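Long-range contacts in molybdopterin biosynthesis protein (Mycobacterium abscessus, PDB 3TCR), which probably binds molybdopterin, the pyranopterin-dithiolate that carries the metal in the molybdenum cofactor, and takes part in that cofactor's biosynthesis: residues Leu47-Asn52 and Val106-Gly111; Asp53-Gly58 and Val81-Asn86; Ser89-Ala94 and Pro121-Pro126; Val148-Leu153 and Ala170-Ala175. One frame throughout, in Å; residues are numbered along the deposited sequence.

Interaction 1 of 4, residues Leu47-Asn52 and Val106-Gly111; sequences LVVIVN and VVTVGG
Val49 sets its CG2 methyl against CG1 of Val106 at 4.0 Å, the two side chains slanting across one another, while its CB rests on the CG2 methyl of Thr108. That methyl is available because the Thr108 hydroxyl takes the position between the backbone N and the carbonyl carbon (chi1 71°), where OG1 is hydrogen-bonded to Asn168 ND2. Leu47 and Val51 lie on the same face as Val49, and helix 88-100 covers it. On the other face Ile50 runs alongside Val109, pointing the same way, and its CD1 reaches Val109 CB at 4.0 Å. Val48 CG1 meets Val109 CG2 at 4.2 Å, and helix 64-73 packs over both valines.

Four backbone hydrogen bonds join the strands in parallel register, Leu47 beside Val106 through Ile50 beside Val109. Val107 N donates to Leu47 O, and Val109 N to Val49 O; in return Val49 N reaches Val107 O at 2.9 Å and Val51 N reaches Val109 O at 2.8 Å. Val109 O also accepts from a water that is weakly held by Asn52 ND2. Beyond the last bond, Gly110 CA makes a CA-H...O contact with Val51 O at 3.5 Å. Such neighbouring parallel strands, with helices on both faces, form the centre of the three-layer alpha/beta fold of the MoCF_biosynth family.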
loop_
_atom_site.group_PDB
_atom_site.type_symbol
_atom_site.label_atom_id
_atom_site.label_comp_id
_atom_site.label_asym_id
_atom_site.label_seq_id
_atom_site.Cartn_x
_atom_site.Cartn_y
_atom_site.Cartn_z
ATOM N N LEU A 47 9.753 18.465 14.364
ATOM C CA LEU A 47 9.484 19.675 13.592
ATOM C C LEU A 47 8.208 19.503 12.767
ATOM O O LEU A 47 7.962 18.447 12.189
ATOM C CB LEU A 47 10.646 19.999 12.655
ATOM C CG LEU A 47 10.527 21.293 11.798
ATOM C CD1 LEU A 47 11.131 22.476 12.549
ATOM C CD2 LEU A 47 11.251 21.118 10.491
ATOM N N VAL A 48 7.407 20.554 12.714
ATOM C CA VAL A 48 6.210 20.598 11.932
ATOM C C VAL A 48 6.410 21.476 10.725
ATOM O O VAL A 48 6.871 22.629 10.841
ATOM C CB VAL A 48 5.053 21.182 12.759
ATOM C CG1 VAL A 48 3.745 21.118 11.961
ATOM C CG2 VAL A 48 4.945 20.428 14.069
ATOM N N VAL A 49 6.061 20.940 9.562
ATOM C CA VAL A 49 6.113 21.674 8.306
ATOM C C VAL A 49 4.681 21.849 7.793
ATOM O O VAL A 49 4.043 20.884 7.440
ATOM C CB VAL A 49 6.945 20.914 7.236
ATOM C CG1 VAL A 49 6.971 21.703 5.923
ATOM C CG2 VAL A 49 8.360 20.650 7.752
ATOM N N ILE A 50 4.176 23.084 7.779
ATOM C CA ILE A 50 2.824 23.375 7.281
ATOM C C ILE A 50 2.956 23.598 5.794
ATOM O O ILE A 50 3.688 24.492 5.385
ATOM C CB ILE A 50 2.254 24.671 7.891
ATOM C CG1 ILE A 50 2.089 24.522 9.406
ATOM C CG2 ILE A 50 0.949 25.071 7.198
ATOM C CD1 ILE A 50 1.259 23.329 9.822
ATOM N N VAL A 51 2.280 22.789 4.989
ATOM C CA VAL A 51 2.349 22.930 3.542
ATOM C C VAL A 51 1.028 23.520 3.078
ATOM O O VAL A 51 0.038 22.804 2.921
ATOM C CB VAL A 51 2.617 21.583 2.807
ATOM C CG1 VAL A 51 2.696 21.828 1.290
ATOM C CG2 VAL A 51 3.890 20.902 3.338
ATOM N N ASN A 52 1.007 24.833 2.906
ATOM C CA ASN A 52 -0.229 25.545 2.591
ATOM C C ASN A 52 0.015 26.897 1.925
ATOM O O ASN A 52 0.564 27.796 2.545
ATOM C CB ASN A 52 -1.000 25.755 3.890
ATOM C CG ASN A 52 -2.445 26.128 3.657
ATOM O OD1 ASN A 52 -2.778 27.192 3.130
ATOM N ND2 ASN A 52 -3.315 25.231 4.052
ATOM N N VAL A 106 9.648 14.569 11.744
ATOM C CA VAL A 106 9.077 15.659 10.977
ATOM C C VAL A 106 7.689 15.227 10.524
ATOM O O VAL A 106 7.544 14.164 9.883
ATOM C CB VAL A 106 9.937 15.966 9.744
ATOM C CG1 VAL A 106 9.206 16.915 8.803
ATOM C CG2 VAL A 106 11.316 16.489 10.141
ATOM N N VAL A 107 6.666 15.991 10.914
ATOM C CA VAL A 107 5.303 15.827 10.436
ATOM C C VAL A 107 5.008 16.997 9.497
ATOM O O VAL A 107 5.128 18.169 9.895
ATOM C CB VAL A 107 4.330 15.889 11.612
ATOM C CG1 VAL A 107 2.855 15.775 11.164
ATOM C CG2 VAL A 107 4.698 14.826 12.659
ATOM N N THR A 108 4.672 16.692 8.244
ATOM C CA THR A 108 4.240 17.693 7.276
ATOM C C THR A 108 2.710 17.595 7.272
ATOM O O THR A 108 2.171 16.485 7.411
ATOM C CB THR A 108 4.781 17.433 5.838
ATOM O OG1 THR A 108 4.130 16.295 5.244
ATOM C CG2 THR A 108 6.276 17.203 5.824
ATOM N N VAL A 109 2.036 18.736 7.098
ATOM C CA VAL A 109 0.590 18.852 7.216
ATOM C C VAL A 109 0.116 19.635 6.009
ATOM O O VAL A 109 0.475 20.805 5.860
ATOM C CB VAL A 109 0.190 19.675 8.475
ATOM C CG1 VAL A 109 -1.339 19.862 8.586
ATOM C CG2 VAL A 109 0.781 19.051 9.727
ATOM N N GLY A 110 -0.681 19.001 5.148
ATOM C CA GLY A 110 -1.111 19.634 3.903
ATOM C C GLY A 110 -0.458 19.053 2.667
ATOM O O GLY A 110 0.594 18.328 2.753
ATOM N N GLY A 111 -1.107 19.323 1.521
ATOM C CA GLY A 111 -0.517 19.028 0.218
ATOM C C GLY A 111 -0.547 17.565 -0.193
ATOM O O GLY A 111 0.270 17.131 -1.010
HETATM O O HOH W 1 -2.041 22.681 5.811
#

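Interaction 2 of 4, residues Asp53-Gly58 and Val81-Asn86; sequences DRTAHG and VVVVEN
Asp53 OD1 accepts the backbone N-H of Asn86 at 2.9 Å, a nearly straight bond (166° at the hydrogen) that arrives from above the carboxylate plane. The other oxygen, OD2, is salt-bridged to Arg117, so the carboxylate ties its own loop to those that follow strands 76-84 and 105-109, at the C-terminal ends of the parallel strands, the edge where alpha/beta folds of this kind commonly place their functional loops. A water adds a further link, accepting from Asp53 N and, weakly, from Asn86 ND2.

Next to this polar end the turn that follows strand 44-51 leans on the edge strand 76-84. Val83, with CG1 anti to its own backbone N, pushes that methyl against the backbone of the turn, 3.5 Å from Ala56 N. The same methyl lies 3.8 Å from Thr55 CG2, the Thr55 and Val83 side chains crossing at about a right angle. Ala56 CB sits between Val83 and Glu85, just past the strand's end, 3.7 Å from Glu85 CG.

Glu85 also passes close to Asp53, its CB 3.4 Å from Asp53 OD1. The two carboxylates stand almost perpendicular, and Arg117, which also touches the Glu85 side chain, probably offsets the two nearby negative charges. Beyond CG the Glu85 chain is extended, which carries the carboxylate out to the imidazole of His57. There OE2 accepts from His57 NE2 at 2.8 Å with its anti lone pair, and sits 22° out of the plane of the ring, with ring and carboxylate planes 79° apart.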
loop_
_atom_site.group_PDB
_atom_site.type_symbol
_atom_site.label_atom_id
_atom_site.label_comp_id
_atom_site.label_asym_id
_atom_site.label_seq_id
_atom_site.Cartn_x
_atom_site.Cartn_y
_atom_site.Cartn_z
ATOM N N ASP A 53 -0.401 27.059 0.677
ATOM C CA ASP A 53 -0.205 28.363 -0.024
ATOM C C ASP A 53 -0.780 29.562 0.692
ATOM O O ASP A 53 -0.155 30.608 0.726
ATOM C CB ASP A 53 -0.823 28.328 -1.405
ATOM C CG ASP A 53 -0.122 27.391 -2.289
ATOM O OD1 ASP A 53 1.119 27.303 -2.165
ATOM O OD2 ASP A 53 -0.800 26.714 -3.077
ATOM N N ARG A 54 -1.966 29.400 1.266
ATOM C CA ARG A 54 -2.625 30.490 1.968
ATOM C C ARG A 54 -1.934 30.846 3.261
ATOM O O ARG A 54 -1.744 32.034 3.554
ATOM C CB ARG A 54 -4.093 30.160 2.239
ATOM C CG ARG A 54 -4.955 30.287 1.004
ATOM C CD ARG A 54 -6.340 29.741 1.278
ATOM N NE ARG A 54 -7.058 29.441 0.042
ATOM C CZ ARG A 54 -8.287 28.918 -0.002
ATOM N NH1 ARG A 54 -8.953 28.645 1.123
ATOM N NH2 ARG A 54 -8.859 28.677 -1.176
ATOM N N THR A 55 -1.561 29.832 4.043
ATOM C CA THR A 55 -0.797 30.087 5.263
ATOM C C THR A 55 0.541 30.750 4.928
ATOM O O THR A 55 0.977 31.616 5.648
ATOM C CB THR A 55 -0.539 28.804 6.099
ATOM O OG1 THR A 55 -1.769 28.109 6.297
ATOM C CG2 THR A 55 0.031 29.147 7.465
ATOM N N ALA A 56 1.180 30.357 3.830
ATOM C CA ALA A 56 2.467 30.963 3.453
ATOM C C ALA A 56 2.328 32.444 3.048
ATOM O O ALA A 56 3.333 33.117 2.952
ATOM C CB ALA A 56 3.157 30.160 2.350
ATOM N N HIS A 57 1.100 32.938 2.823
ATOM C CA HIS A 57 0.840 34.374 2.474
ATOM C C HIS A 57 0.031 35.113 3.529
ATOM O O HIS A 57 -0.532 36.157 3.252
ATOM C CB HIS A 57 0.159 34.503 1.094
ATOM C CG HIS A 57 0.869 33.743 -0.024
ATOM N ND1 HIS A 57 0.229 32.851 -0.826
ATOM C CD2 HIS A 57 2.206 33.753 -0.444
ATOM C CE1 HIS A 57 1.110 32.319 -1.719
ATOM N NE2 HIS A 57 2.318 32.869 -1.487
ATOM N N GLY A 58 -0.052 34.583 4.745
ATOM C CA GLY A 58 -0.595 35.331 5.867
ATOM C C GLY A 58 -1.890 34.854 6.471
ATOM O O GLY A 58 -2.330 35.425 7.475
ATOM N N VAL A 81 8.161 25.308 13.904
ATOM C CA VAL A 81 7.154 25.140 12.862
ATOM C C VAL A 81 7.687 25.918 11.663
ATOM O O VAL A 81 8.213 27.025 11.819
ATOM C CB VAL A 81 5.763 25.699 13.315
ATOM C CG1 VAL A 81 4.692 25.622 12.209
ATOM C CG2 VAL A 81 5.261 24.941 14.532
ATOM N N VAL A 82 7.595 25.322 10.474
ATOM C CA VAL A 82 7.978 25.956 9.231
ATOM C C VAL A 82 6.738 26.013 8.362
ATOM O O VAL A 82 5.992 25.022 8.289
ATOM C CB VAL A 82 9.099 25.144 8.502
ATOM C CG1 VAL A 82 9.471 25.817 7.167
ATOM C CG2 VAL A 82 10.357 25.052 9.370
ATOM N N VAL A 83 6.490 27.157 7.726
ATOM C CA VAL A 83 5.418 27.285 6.751
ATOM C C VAL A 83 6.018 27.371 5.342
ATOM O O VAL A 83 6.911 28.158 5.114
ATOM C CB VAL A 83 4.537 28.530 7.001
ATOM C CG1 VAL A 83 3.421 28.599 5.934
ATOM C CG2 VAL A 83 3.914 28.474 8.401
ATOM N N VAL A 84 5.538 26.551 4.416
ATOM C CA VAL A 84 5.970 26.619 3.039
ATOM C C VAL A 84 4.748 26.557 2.131
ATOM O O VAL A 84 3.653 26.124 2.538
ATOM C CB VAL A 84 6.897 25.422 2.655
ATOM C CG1 VAL A 84 8.207 25.437 3.443
ATOM C CG2 VAL A 84 6.170 24.093 2.830
ATOM N N GLU A 85 4.956 26.987 0.889
ATOM C CA GLU A 85 3.979 26.863 -0.173
ATOM C C GLU A 85 3.948 25.437 -0.674
ATOM O O GLU A 85 4.838 24.648 -0.375
ATOM C CB GLU A 85 4.369 27.764 -1.351
ATOM C CG GLU A 85 4.334 29.252 -1.036
ATOM C CD GLU A 85 4.914 30.142 -2.154
ATOM O OE1 GLU A 85 5.971 29.821 -2.729
ATOM O OE2 GLU A 85 4.333 31.190 -2.428
ATOM N N ASN A 86 2.959 25.146 -1.509
ATOM C CA ASN A 86 2.896 23.888 -2.253
ATOM C C ASN A 86 3.844 23.942 -3.398
ATOM O O ASN A 86 3.445 24.146 -4.550
ATOM C CB ASN A 86 1.480 23.616 -2.793
ATOM C CG ASN A 86 0.732 22.618 -1.953
ATOM O OD1 ASN A 86 1.140 21.447 -1.849
ATOM N ND2 ASN A 86 -0.295 23.079 -1.274
HETATM O O HOH W 2 -2.468 24.887 -0.297
#

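Interaction 3 of 4, residues Ser89-Ala94 and Pro121-Pro126; sequences SEIQNA and PEATQP
Ala123 and Ile91 make the apolar part of this contact. The Ala123 methyl sits against the branch point of Ile91, 3.7 Å from both CB and CG2, and CD1 of the same isoleucine approaches it at 4.1 Å. CG2 of Ile91 is anti to the backbone N (chi1 -59° for CG1), which turns this methyl toward helix 120-124, while the remaining branch reaches on to Val51 and Val84 of the sheet. Leu88, from the first turn of helix 88-100, touches Ala123 as well.

The contact thus joins the helix that follows edge strand 76-84 to the short helix that follows strand 105-109, two pieces of the helical covering on one side of the central sheet in this alpha/beta fold. The small alanine probably lets the backbones come close: the CA atoms of Gln92 and Ala123 are 5.8 Å apart.

The polar part is a single side-chain hydrogen bond. Gln92 NE2 donates to Ala123 O at 2.9 Å, with 157° at the hydrogen. The acceptor lies in the plane of the Gln92 amide, whereas the donor meets the carbonyl well off its axis, at a C=O...N angle of 126°. Because the glutamine chain is extended beyond CG, it runs along this carbonyl, and its CG is 3.2 Å from Ala123 O. Pro126 closes the outer edge, its CG 4.0 Å from Gln92 NE2. Glu122 turns to other partners, pairing with Arg155 and with Arg130 of the second subunit.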
loop_
_atom_site.group_PDB
_atom_site.type_symbol
_atom_site.label_atom_id
_atom_site.label_comp_id
_atom_site.label_asym_id
_atom_site.label_seq_id
_atom_site.Cartn_x
_atom_site.Cartn_y
_atom_site.Cartn_z
ATOM N N SER A 89 10.502 22.290 -4.196
ATOM C CA SER A 89 11.800 22.656 -3.651
ATOM C C SER A 89 11.722 23.301 -2.272
ATOM O O SER A 89 12.589 23.095 -1.453
ATOM C CB SER A 89 12.594 23.537 -4.624
ATOM O OG SER A 89 12.050 24.828 -4.648
ATOM N N GLU A 90 10.671 24.055 -1.991
ATOM C CA GLU A 90 10.499 24.610 -0.640
ATOM C C GLU A 90 10.233 23.535 0.396
ATOM O O GLU A 90 10.790 23.561 1.485
ATOM C CB GLU A 90 9.343 25.620 -0.578
ATOM C CG GLU A 90 9.586 26.933 -1.295
ATOM C CD GLU A 90 8.381 27.891 -1.168
ATOM O OE1 GLU A 90 8.170 28.683 -2.115
ATOM O OE2 GLU A 90 7.646 27.855 -0.122
ATOM N N ILE A 91 9.350 22.611 0.065
ATOM C CA ILE A 91 9.073 21.494 0.941
ATOM C C ILE A 91 10.346 20.668 1.183
ATOM O O ILE A 91 10.636 20.286 2.320
ATOM C CB ILE A 91 7.980 20.558 0.395
ATOM C CG1 ILE A 91 6.675 21.325 0.189
ATOM C CG2 ILE A 91 7.784 19.390 1.374
ATOM C CD1 ILE A 91 5.623 20.619 -0.659
ATOM N N GLN A 92 11.102 20.400 0.123
ATOM C CA GLN A 92 12.336 19.625 0.249
ATOM C C GLN A 92 13.351 20.362 1.121
ATOM O O GLN A 92 13.998 19.761 2.015
ATOM C CB GLN A 92 12.899 19.263 -1.156
ATOM C CG GLN A 92 12.050 18.166 -1.849
ATOM C CD GLN A 92 12.732 17.574 -3.088
ATOM O OE1 GLN A 92 13.603 18.199 -3.652
ATOM N NE2 GLN A 92 12.348 16.366 -3.496
ATOM N N ASN A 93 13.464 21.669 0.922
ATOM C CA ASN A 93 14.391 22.451 1.716
ATOM C C ASN A 93 14.041 22.357 3.204
ATOM O O ASN A 93 14.934 22.223 4.049
ATOM C CB ASN A 93 14.414 23.935 1.309
ATOM C CG ASN A 93 15.203 24.182 0.028
ATOM O OD1 ASN A 93 16.082 23.397 -0.326
ATOM N ND2 ASN A 93 14.902 25.279 -0.668
ATOM N N ALA A 94 12.754 22.482 3.498
ATOM C CA ALA A 94 12.271 22.449 4.874
ATOM C C ALA A 94 12.594 21.079 5.503
ATOM O O ALA A 94 13.159 21.007 6.591
ATOM C CB ALA A 94 10.752 22.754 4.929
ATOM N N PRO A 121 3.725 14.689 -1.202
ATOM C CA PRO A 121 4.255 13.337 -1.396
ATOM C C PRO A 121 5.381 13.257 -2.434
ATOM O O PRO A 121 6.396 12.589 -2.205
ATOM C CB PRO A 121 3.038 12.542 -1.838
ATOM C CG PRO A 121 1.847 13.387 -1.438
ATOM C CD PRO A 121 2.317 14.796 -1.609
ATOM N N GLU A 122 5.202 13.932 -3.562
ATOM C CA GLU A 122 6.251 14.015 -4.605
ATOM C C GLU A 122 7.527 14.620 -4.041
ATOM O O GLU A 122 8.629 14.206 -4.418
ATOM C CB GLU A 122 5.798 14.909 -5.762
ATOM C CG GLU A 122 4.744 14.307 -6.679
ATOM C CD GLU A 122 3.319 14.344 -6.138
ATOM O OE1 GLU A 122 3.047 14.861 -5.041
ATOM O OE2 GLU A 122 2.448 13.806 -6.846
ATOM N N ALA A 123 7.380 15.603 -3.149
ATOM C CA ALA A 123 8.545 16.287 -2.560
ATOM C C ALA A 123 9.265 15.371 -1.570
ATOM O O ALA A 123 10.496 15.392 -1.480
ATOM C CB ALA A 123 8.164 17.595 -1.879
ATOM N N THR A 124 8.475 14.581 -0.839
ATOM C CA THR A 124 8.977 13.726 0.241
ATOM C C THR A 124 9.638 12.421 -0.218
ATOM O O THR A 124 10.726 12.099 0.238
ATOM C CB THR A 124 7.851 13.448 1.260
ATOM O OG1 THR A 124 7.377 14.710 1.738
ATOM C CG2 THR A 124 8.329 12.583 2.476
ATOM N N GLN A 125 8.959 11.670 -1.072
ATOM C CA GLN A 125 9.403 10.342 -1.521
ATOM C C GLN A 125 10.888 10.280 -1.942
ATOM O O GLN A 125 11.612 9.385 -1.476
ATOM C CB GLN A 125 8.496 9.807 -2.644
ATOM C CG GLN A 125 8.803 8.365 -3.116
ATOM C CD GLN A 125 8.446 7.315 -2.070
ATOM O OE1 GLN A 125 7.501 7.505 -1.292
ATOM N NE2 GLN A 125 9.216 6.211 -2.029
ATOM N N PRO A 126 11.370 11.233 -2.765
ATOM C CA PRO A 126 12.799 11.117 -3.174
ATOM C C PRO A 126 13.818 11.316 -2.068
ATOM O O PRO A 126 15.006 10.995 -2.259
ATOM C CB PRO A 126 12.981 12.206 -4.261
ATOM C CG PRO A 126 11.581 12.651 -4.625
ATOM C CD PRO A 126 10.662 12.304 -3.466
#

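Interaction 4 of 4, residues Val148-Leu153 and Ala170-Ala175; sequences VTEAGL and AGSRAA
Ala170 opens the turn that leads from strand 164-169 into the long helix 173-196, and its CB packs on the backbone of the short helix 149-152, 3.5 Å from Glu150 O. The contact is a helix N-terminus docked on a neighbouring short helix, with Ser172 as the N-cap. Its OG (chi1 67°) turns to its own helix and accepts from Ala175 N at 3.1 Å. The same oxygen donates to Glu150 OE2, across the contact, modelled at 2.5 Å, a very short bond whose exact length is doubtful at this resolution. The hydroxyl therefore links the capped helix end to a carboxylate, whose negative charge would probably suit the start of a helix. Glu150 gets there by folding back: its CG stands between the backbone N and the carbonyl carbon and the chain bends at chi2 (-88°).

Ala174 comes next, its methyl facing both methyls of Val148, with CG1 at 3.9 Å. Val148 is itself the residue before helix 149-152, and its carbonyl O accepts from both Ala151 N and Gly152 N. Finally Ala175, one residue further along helix 173-196, puts its CB 4.1 Å from Glu150 CG and 4.2 Å from Ala151 CB.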
loop_
_atom_site.group_PDB
_atom_site.type_symbol
_atom_site.label_atom_id
_atom_site.label_comp_id
_atom_site.label_asym_id
_atom_site.label_seq_id
_atom_site.Cartn_x
_atom_site.Cartn_y
_atom_site.Cartn_z
ATOM N N VAL A 148 -13.094 10.363 7.834
ATOM C CA VAL A 148 -12.357 11.565 7.445
ATOM C C VAL A 148 -11.764 11.329 6.048
ATOM O O VAL A 148 -10.655 10.752 5.877
ATOM C CB VAL A 148 -11.253 11.920 8.451
ATOM C CG1 VAL A 148 -10.551 13.203 8.024
ATOM C CG2 VAL A 148 -11.808 12.010 9.889
ATOM N N THR A 149 -12.528 11.767 5.053
ATOM C CA THR A 149 -12.274 11.465 3.638
ATOM C C THR A 149 -10.896 11.886 3.171
ATOM O O THR A 149 -10.220 11.134 2.476
ATOM C CB THR A 149 -13.318 12.187 2.758
ATOM O OG1 THR A 149 -14.636 11.760 3.146
ATOM C CG2 THR A 149 -13.084 11.888 1.222
ATOM N N GLU A 150 -10.492 13.100 3.536
ATOM C CA GLU A 150 -9.206 13.635 3.106
ATOM C C GLU A 150 -8.037 12.825 3.714
ATOM O O GLU A 150 -6.927 12.874 3.192
ATOM C CB GLU A 150 -9.069 15.120 3.409
ATOM C CG GLU A 150 -9.085 15.506 4.891
ATOM C CD GLU A 150 -10.492 15.759 5.467
ATOM O OE1 GLU A 150 -11.506 15.356 4.833
ATOM O OE2 GLU A 150 -10.567 16.366 6.570
ATOM N N ALA A 151 -8.307 12.100 4.806
ATOM C CA ALA A 151 -7.323 11.197 5.423
ATOM C C ALA A 151 -7.323 9.801 4.744
ATOM O O ALA A 151 -6.274 9.268 4.392
ATOM C CB ALA A 151 -7.547 11.095 6.939
ATOM N N GLY A 152 -8.494 9.250 4.477
ATOM C CA GLY A 152 -8.577 7.977 3.795
ATOM C C GLY A 152 -7.956 8.026 2.431
ATOM O O GLY A 152 -7.366 7.057 1.960
ATOM N N LEU A 153 -8.109 9.164 1.775
ATOM C CA LEU A 153 -7.622 9.363 0.414
ATOM C C LEU A 153 -6.222 10.030 0.344
ATOM O O LEU A 153 -5.669 10.202 -0.746
ATOM C CB LEU A 153 -8.642 10.202 -0.348
ATOM C CG LEU A 153 -10.000 9.560 -0.682
ATOM C CD1 LEU A 153 -10.950 10.547 -1.392
ATOM C CD2 LEU A 153 -9.768 8.339 -1.562
ATOM N N ALA A 170 -2.675 14.868 5.906
ATOM C CA ALA A 170 -3.571 15.833 5.253
ATOM C C ALA A 170 -3.766 17.027 6.134
ATOM O O ALA A 170 -3.534 16.978 7.350
ATOM C CB ALA A 170 -4.925 15.223 4.878
ATOM N N GLY A 171 -4.183 18.119 5.497
ATOM C CA GLY A 171 -4.196 19.435 6.125
ATOM C C GLY A 171 -5.290 19.813 7.126
ATOM O O GLY A 171 -5.108 20.787 7.892
ATOM N N SER A 172 -6.423 19.123 7.135
ATOM C CA SER A 172 -7.541 19.546 8.000
ATOM C C SER A 172 -7.326 19.199 9.473
ATOM O O SER A 172 -6.518 18.322 9.817
ATOM C CB SER A 172 -8.823 18.885 7.531
ATOM O OG SER A 172 -8.721 17.501 7.764
ATOM N N ARG A 173 -8.076 19.866 10.347
ATOM C CA ARG A 173 -8.055 19.535 11.763
ATOM C C ARG A 173 -8.449 18.087 12.011
ATOM O O ARG A 173 -7.856 17.425 12.865
ATOM C CB ARG A 173 -8.954 20.478 12.597
ATOM C CG ARG A 173 -8.343 21.876 12.784
ATOM C CD ARG A 173 -9.252 22.834 13.552
ATOM N NE ARG A 173 -9.343 22.450 14.958
ATOM C CZ ARG A 173 -8.465 22.772 15.910
ATOM N NH1 ARG A 173 -7.380 23.497 15.635
ATOM N NH2 ARG A 173 -8.677 22.347 17.156
ATOM N N ALA A 174 -9.442 17.600 11.278
ATOM C CA ALA A 174 -9.936 16.239 11.496
ATOM C C ALA A 174 -8.842 15.225 11.115
ATOM O O ALA A 174 -8.640 14.252 11.828
ATOM C CB ALA A 174 -11.209 15.987 10.689
ATOM N N ALA A 175 -8.146 15.486 10.006
ATOM C CA ALA A 175 -7.042 14.630 9.536
ATOM C C ALA A 175 -5.881 14.670 10.514
ATOM O O ALA A 175 -5.313 13.645 10.822
ATOM C CB ALA A 175 -6.578 15.003 8.092
#

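Overall arrangement
From the N terminus, strand 44-51 and the turn after it supply the first segments of interactions 1 and 2. Interaction 2 closes first, when strand 76-84 returns beside strand 44-51, and is nested in the larger loop that interaction 1 closes with strand 105-109. Interaction 3 starts on helix 88-100, inside that loop, and ends beyond it on helix 120-124, so it crosses interaction 1; Gly111 packs on Pro121 between them, and Glu90 reaches back to Glu85 of interaction 2. Interaction 4 follows in series, closing a largely strand-built loop and joining helix 149-152 to the start of helix 173-196; it touches the sheet where Val109 meets Gly171. Its centre is about 20 Å from that of interaction 3.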